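Local coordinates for protein N-acylethanolamine-hydrolyzing acid amidase subunit alpha (Caenorhabditis elegans, PDB 6DY3) that probably hydrolyses bioactive fatty acid amides such as N-palmitoylethanolamine to ethanolamine and free fatty acid, working as a heterodimer with its beta subunit, at residues V44-K48 / E91-M95. Sequence-based numbering, arbitrary orientation.
Sequences VEETK and EIVGM
M95 and V44 meet because the methionine chain, straight as far as SD, turns at its last torsion (chi3 -80°) and lays its methyl against the valine. M95 CE is 3.6 Å from V44 CG1 and equally near CG2, so it packs against both branches of a compact residue that has little reach of its own. One bond back, M95 SD lies 3.7 Å from T47 CB, and T47 CG2 packs on M95 CG. Methionine suits this place: long and flexible, it spans the axes of the short segments 44-48 and 91-95, which come no closer than 10.9 Å. The threonine turns its methyl to the thioether, while its hydroxyl is satisfied within its own helix by the carbonyl oxygen of V43.

Toward the more open side, K48 bends at chi3 (-57°) and crosses the end of E91, whose chain is extended beyond CG. Both are partly exposed, where long chains of opposite charge can reach across and pair. K48 NZ forms a salt bridge of 3.0 Å with E91 OE2, approaching from above the carboxylate, 53° out of its plane. The lysine also lends methylene cover, with CD 3.7 Å from E91 CD, and W60 of helix 56-63 touches both partners. L51 and Y52 of the beta-subunit chain pack on V44 and M95 respectively. The arrangement is typical of helix-helix packing, a buried apolar seam edged by a salt bridge, here joining helices 40-48 and 89-97 of the alpha subunit.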
# COMPACT_ATOMS: atom_id res chain seq x y z
N VAL A 44 8.41 -6.63 15.42
CA VAL A 44 9.10 -7.73 14.77
C VAL A 44 8.67 -9.05 15.38
O VAL A 44 8.26 -9.98 14.67
CB VAL A 44 10.62 -7.54 14.87
CG1 VAL A 44 11.36 -8.75 14.26
CG2 VAL A 44 11.05 -6.21 14.26
N GLU A 45 8.74 -9.15 16.71
CA GLU A 45 8.40 -10.40 17.38
C GLU A 45 6.98 -10.82 17.07
O GLU A 45 6.69 -12.02 16.93
CB GLU A 45 8.60 -10.25 18.89
CG GLU A 45 8.27 -11.50 19.69
CD GLU A 45 8.42 -11.30 21.18
OE1 GLU A 45 8.71 -10.16 21.61
OE2 GLU A 45 8.25 -12.29 21.93
N GLU A 46 6.07 -9.86 16.97
CA GLU A 46 4.67 -10.18 16.73
C GLU A 46 4.39 -10.48 15.26
O GLU A 46 3.50 -11.28 14.95
CB GLU A 46 3.78 -9.02 17.20
CG GLU A 46 2.32 -9.39 17.33
CD GLU A 46 2.10 -10.56 18.28
OE1 GLU A 46 2.78 -10.63 19.33
OE2 GLU A 46 1.24 -11.42 17.98
N THR A 47 5.12 -9.84 14.34
CA THR A 47 4.94 -10.11 12.92
C THR A 47 5.39 -11.52 12.55
O THR A 47 4.74 -12.21 11.76
CB THR A 47 5.69 -9.08 12.08
OG1 THR A 47 5.25 -7.77 12.44
CG2 THR A 47 5.42 -9.29 10.59
N LYS A 48 6.53 -11.96 13.11
CA LYS A 48 7.05 -13.29 12.78
C LYS A 48 6.04 -14.38 13.09
O LYS A 48 5.98 -15.39 12.38
CB LYS A 48 8.35 -13.55 13.56
CG LYS A 48 9.52 -12.63 13.19
CD LYS A 48 10.84 -13.18 13.72
CE LYS A 48 10.82 -13.40 15.23
NZ LYS A 48 12.07 -14.05 15.72
N GLU A 91 15.46 -10.73 9.45
CA GLU A 91 14.05 -10.56 9.80
C GLU A 91 13.46 -9.33 9.13
O GLU A 91 12.32 -9.36 8.65
CB GLU A 91 13.91 -10.48 11.32
CG GLU A 91 14.31 -11.77 12.05
CD GLU A 91 14.17 -11.67 13.57
OE1 GLU A 91 13.90 -10.57 14.08
OE2 GLU A 91 14.35 -12.71 14.25
N ILE A 92 14.23 -8.25 9.06
CA ILE A 92 13.75 -7.03 8.41
C ILE A 92 13.52 -7.27 6.93
O ILE A 92 12.52 -6.82 6.36
CB ILE A 92 14.74 -5.88 8.67
CG1 ILE A 92 14.62 -5.43 10.13
CG2 ILE A 92 14.51 -4.71 7.68
CD1 ILE A 92 15.66 -4.44 10.56
N VAL A 93 14.44 -7.99 6.27
CA VAL A 93 14.26 -8.33 4.87
C VAL A 93 13.02 -9.19 4.68
O VAL A 93 12.22 -8.98 3.76
CB VAL A 93 15.52 -9.03 4.32
CG1 VAL A 93 15.26 -9.63 2.93
CG2 VAL A 93 16.70 -8.06 4.29
N GLY A 94 12.84 -10.19 5.56
CA GLY A 94 11.69 -11.06 5.44
C GLY A 94 10.36 -10.32 5.55
O GLY A 94 9.45 -10.54 4.76
N MET A 95 10.25 -9.43 6.54
CA MET A 95 9.00 -8.69 6.69
C MET A 95 8.72 -7.80 5.49
O MET A 95 7.56 -7.66 5.08
CB MET A 95 9.00 -7.86 7.97
CG MET A 95 8.76 -8.68 9.22
SD MET A 95 8.80 -7.72 10.73
CE MET A 95 10.56 -7.59 10.94